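Local coordinates for protein aldehyde dehydrogenase (Burkholderia thailandensis, PDB 5J6B) that probably oxidises aldehydes to carboxylic acids, using a nicotinamide cofactor of the NADP type, at residues A67-A70 and F71-Q74; S399-D402 and D403-R407. One frame throughout, in Å; residues are numbered along the deposited sequence.

Contact 1 of 2, residues A67-A70 and F71-Q74; sequences ALPA and FRRQ
P69 and F71 cross obliquely at the start of helix 70-86: the pyrrolidine ring brings its CB to 3.5 Å from F71 CE2, with P69 CG a little farther from the same phenyl carbon. F71 holds its ring there because CG sits between the backbone N and the carbonyl carbon (chi1 68°), which turns the side chain back toward the residue before the helix. On its other flank P69 runs alongside R72, the two pointing the same way, with P69 CD 3.7 Å from R72 CG. The arginine then folds at chi2 and chi3, and its guanidinium turns one face to L68, whose CD2 lies 3.9 Å from R72 NH2, toward the rim of that face; the two side chains cross at about a right angle. Leucine thus supplies an apolar cover, while the charged end is held by a salt bridge to D205. R73 reaches back the other way, and L68 O stands over one face of its guanidinium, 3.1 Å from R73 NH1 but badly placed for a hydrogen bond.

The backbone closes the turn. P69 O receives weak bonds from R72 N (2.9 Å) and R73 N (3.3 Å), the latter the first i to i+4 bond; Q74 N to A70 O at 3.0 Å is the first strong one. Small A70 suits its buried place, packed on N133 of the second subunit, while Q74 donates through NE2 to E122 of the third subunit. Proline lacks an N-H to donate, which costs nothing at the N-cap, and this helix start with proline at the N-cap position follows the short loop that joins helix 48-66 to helix 70-86.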
loop_
_atom_site.group_PDB
_atom_site.type_symbol
_atom_site.label_atom_id
_atom_site.label_comp_id
_atom_site.label_asym_id
_atom_site.label_seq_id
_atom_site.Cartn_x
_atom_site.Cartn_y
_atom_site.Cartn_z
ATOM N N ALA A 67 16.978 16.481 -10.832
ATOM C CA ALA A 67 16.081 17.385 -11.540
ATOM C C ALA A 67 15.358 16.737 -12.719
ATOM O O ALA A 67 14.483 17.378 -13.314
ATOM C CB ALA A 67 16.858 18.606 -12.044
ATOM N N LEU A 68 15.711 15.519 -13.100
ATOM C CA LEU A 68 14.987 14.867 -14.186
ATOM C C LEU A 68 13.617 14.420 -13.690
ATOM O O LEU A 68 13.537 13.703 -12.688
ATOM C CB LEU A 68 15.746 13.654 -14.711
ATOM C CG LEU A 68 17.028 13.897 -15.487
ATOM C CD1 LEU A 68 17.542 12.566 -16.005
ATOM C CD2 LEU A 68 16.764 14.875 -16.623
ATOM N N PRO A 69 12.533 14.795 -14.364
ATOM C CA PRO A 69 11.214 14.248 -14.011
ATOM C C PRO A 69 11.131 12.757 -14.313
ATOM O O PRO A 69 11.897 12.212 -15.113
ATOM C CB PRO A 69 10.239 15.039 -14.893
ATOM C CG PRO A 69 11.033 16.139 -15.497
ATOM C CD PRO A 69 12.465 15.698 -15.519
ATOM N N ALA A 70 10.155 12.101 -13.665
ATOM C CA ALA A 70 10.030 10.648 -13.763
ATOM C C ALA A 70 9.943 10.179 -15.213
ATOM O O ALA A 70 10.599 9.199 -15.586
ATOM C CB ALA A 70 8.806 10.154 -12.979
ATOM N N PHE A 71 9.139 10.862 -16.046
ATOM C CA PHE A 71 8.970 10.396 -17.425
ATOM C C PHE A 71 10.281 10.455 -18.206
ATOM O O PHE A 71 10.471 9.679 -19.152
ATOM C CB PHE A 71 7.862 11.189 -18.148
ATOM C CG PHE A 71 8.197 12.640 -18.404
ATOM C CD1 PHE A 71 8.859 13.024 -19.566
ATOM C CD2 PHE A 71 7.813 13.627 -17.503
ATOM C CE1 PHE A 71 9.172 14.357 -19.805
ATOM C CE2 PHE A 71 8.124 14.973 -17.738
ATOM C CZ PHE A 71 8.801 15.331 -18.891
ATOM N N ARG A 72 11.195 11.358 -17.841
ATOM C CA ARG A 72 12.495 11.376 -18.516
ATOM C C ARG A 72 13.321 10.151 -18.142
ATOM O O ARG A 72 14.004 9.558 -18.991
ATOM C CB ARG A 72 13.253 12.662 -18.176
ATOM C CG ARG A 72 12.622 13.931 -18.768
ATOM C CD ARG A 72 12.978 14.102 -20.247
ATOM N NE ARG A 72 14.414 14.303 -20.425
ATOM C CZ ARG A 72 15.039 15.466 -20.238
ATOM N NH1 ARG A 72 14.350 16.542 -19.871
ATOM N NH2 ARG A 72 16.355 15.551 -20.413
ATOM N N ARG A 73 13.270 9.751 -16.875
ATOM C CA ARG A 73 13.993 8.552 -16.473
ATOM C C ARG A 73 13.401 7.318 -17.131
ATOM O O ARG A 73 14.133 6.398 -17.517
ATOM C CB ARG A 73 13.984 8.436 -14.953
ATOM C CG ARG A 73 14.647 9.632 -14.286
ATOM C CD ARG A 73 15.059 9.287 -12.868
ATOM N NE ARG A 73 14.067 9.679 -11.884
ATOM C CZ ARG A 73 14.162 10.768 -11.128
ATOM N NH1 ARG A 73 15.203 11.585 -11.253
ATOM N NH2 ARG A 73 13.211 11.040 -10.247
ATOM N N GLN A 74 12.076 7.294 -17.297
ATOM C CA GLN A 74 11.443 6.197 -18.020
ATOM C C GLN A 74 11.934 6.128 -19.462
ATOM O O GLN A 74 12.215 5.037 -19.981
ATOM C CB GLN A 74 9.924 6.363 -17.976
ATOM C CG GLN A 74 9.152 5.243 -18.657
ATOM C CD GLN A 74 7.653 5.450 -18.568
ATOM O OE1 GLN A 74 7.147 6.527 -18.870
ATOM N NE2 GLN A 74 6.938 4.423 -18.119
#

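Contact 2 of 2, residues S399-D402 and D403-R407; sequences SDFD and DALAR
The guanidinium of R407 meets the carboxylate of D403 at its edge, with D403 CG in the plane of the arginine group. NE and NH2 grip side-on and converge on one oxygen: R407 NH2 lies 2.9 Å from D403 OD2, which accepts through its syn lone pair, whereas R407 NE approaches the same atom from above the carboxylate plane. A water donates to D403 OD2 as well, at 2.7 Å, and accepts from S399 N, tying the acid to the loop before the helix. Such an i to i+4 acid-base pair suits one helical turn, and the acid also lies near the N-terminal end, where a negative charge is probably welcome.

The F401 ring is met obliquely by L405, one turn on, with F401 CE1 3.9 Å from L405 CD1 and CD2 at a similar distance. H426 stacks on the same phenyl ring.

D400 is the N-cap. With CG anti to the backbone N (chi1 -178°), its carboxylate folds over the first turn, and D400 OD2 accepts from D403 N at 3.0 Å through its anti lone pair. Aspartate is well suited here, being short enough to fold back onto an N-H of the first turn. Regular bonds then follow, A404 N to D400 O and L405 N to F401 O.

Buried F401, A404 and L405 face I265 of strand 263-266; F401 and L405 also lean on helix 424-433, where R429 forms a salt bridge with D402. D403, A404 and R407 pack against F398 of strand 392-398, and E396 of that strand holds R407 NH1.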
loop_
_atom_site.group_PDB
_atom_site.type_symbol
_atom_site.label_atom_id
_atom_site.label_comp_id
_atom_site.label_asym_id
_atom_site.label_seq_id
_atom_site.Cartn_x
_atom_site.Cartn_y
_atom_site.Cartn_z
ATOM N N SER A 399 11.691 -39.398 4.957
ATOM C CA SER A 399 10.325 -39.884 5.081
ATOM C C SER A 399 9.479 -38.924 5.922
ATOM O O SER A 399 8.291 -38.725 5.649
ATOM C CB SER A 399 10.322 -41.283 5.695
ATOM O OG SER A 399 9.003 -41.685 5.986
ATOM N N ASP A 400 10.077 -38.327 6.943
ATOM C CA ASP A 400 9.383 -37.387 7.819
ATOM C C ASP A 400 9.546 -35.960 7.301
ATOM O O ASP A 400 10.673 -35.504 7.072
ATOM C CB ASP A 400 9.942 -37.511 9.236
ATOM C CG ASP A 400 9.239 -36.611 10.213
ATOM O OD1 ASP A 400 8.196 -37.028 10.745
ATOM O OD2 ASP A 400 9.724 -35.487 10.439
ATOM N N PHE A 401 8.426 -35.242 7.122
ATOM C CA PHE A 401 8.523 -33.940 6.460
ATOM C C PHE A 401 9.256 -32.918 7.329
ATOM O O PHE A 401 9.963 -32.054 6.793
ATOM C CB PHE A 401 7.137 -33.413 6.051
ATOM C CG PHE A 401 7.189 -32.229 5.100
ATOM C CD1 PHE A 401 6.883 -30.948 5.548
ATOM C CD2 PHE A 401 7.564 -32.397 3.773
ATOM C CE1 PHE A 401 6.929 -29.857 4.687
ATOM C CE2 PHE A 401 7.627 -31.311 2.898
ATOM C CZ PHE A 401 7.312 -30.038 3.352
ATOM N N ASP A 402 9.128 -33.002 8.663
ATOM C CA ASP A 402 9.912 -32.103 9.513
ATOM C C ASP A 402 11.406 -32.379 9.389
ATOM O O ASP A 402 12.218 -31.451 9.481
ATOM C CB ASP A 402 9.482 -32.213 10.975
ATOM C CG ASP A 402 8.201 -31.452 11.258
ATOM O OD1 ASP A 402 7.948 -30.412 10.612
ATOM O OD2 ASP A 402 7.436 -31.906 12.116
ATOM N N ASP A 403 11.787 -33.641 9.199
ATOM C CA ASP A 403 13.190 -33.966 8.974
ATOM C C ASP A 403 13.687 -33.374 7.652
ATOM O O ASP A 403 14.810 -32.871 7.576
ATOM C CB ASP A 403 13.370 -35.483 9.015
ATOM C CG ASP A 403 14.787 -35.919 8.674
ATOM O OD1 ASP A 403 15.744 -35.267 9.137
ATOM O OD2 ASP A 403 14.939 -36.920 7.950
ATOM N N ALA A 404 12.847 -33.398 6.613
ATOM C CA ALA A 404 13.193 -32.763 5.341
ATOM C C ALA A 404 13.457 -31.270 5.515
ATOM O O ALA A 404 14.437 -30.736 4.982
ATOM C CB ALA A 404 12.073 -32.984 4.325
ATOM N N LEU A 405 12.570 -30.578 6.237
ATOM C CA LEU A 405 12.738 -29.144 6.479
ATOM C C LEU A 405 14.020 -28.854 7.252
ATOM O O LEU A 405 14.749 -27.904 6.929
ATOM C CB LEU A 405 11.528 -28.600 7.251
ATOM C CG LEU A 405 10.180 -28.660 6.525
ATOM C CD1 LEU A 405 9.053 -28.154 7.428
ATOM C CD2 LEU A 405 10.214 -27.883 5.185
ATOM N N ALA A 406 14.290 -29.648 8.298
ATOM C CA ALA A 406 15.527 -29.504 9.063
ATOM C C ALA A 406 16.757 -29.716 8.185
ATOM O O ALA A 406 17.774 -29.032 8.362
ATOM C CB ALA A 406 15.539 -30.484 10.238
ATOM N N ARG A 407 16.688 -30.656 7.231
ATOM C CA ARG A 407 17.829 -30.873 6.345
ATOM C C ARG A 407 18.077 -29.660 5.449
ATOM O O ARG A 407 19.235 -29.279 5.235
ATOM C CB ARG A 407 17.629 -32.130 5.498
ATOM C CG ARG A 407 17.645 -33.434 6.297
ATOM C CD ARG A 407 17.465 -34.605 5.370
ATOM N NE ARG A 407 17.027 -35.829 6.033
ATOM C CZ ARG A 407 17.336 -37.048 5.602
ATOM N NH1 ARG A 407 18.100 -37.187 4.526
ATOM N NH2 ARG A 407 16.899 -38.122 6.243
HETATM O O HOH W 1 13.037 -38.722 7.490
#

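How the contacts relate
Contact 1 and contact 2 are both helix N-termini, with a proline at the N-cap position in one and a capping aspartate in the other, but they belong to distant parts of the subunit. Their centres lie 50 Å apart on opposite sides of the chain's centre, and their nearest atoms are about 40 Å from each other. Residues 67-74 come first in the chain and open helix 70-86; residues 399-407 come much later and begin helix 401-409, beside the sheet that includes strands 263-266 and 392-398. They share no helix or sheet. Contact 1 takes part in subunit packing within the tetramer, whereas contact 2 packs within its own chain.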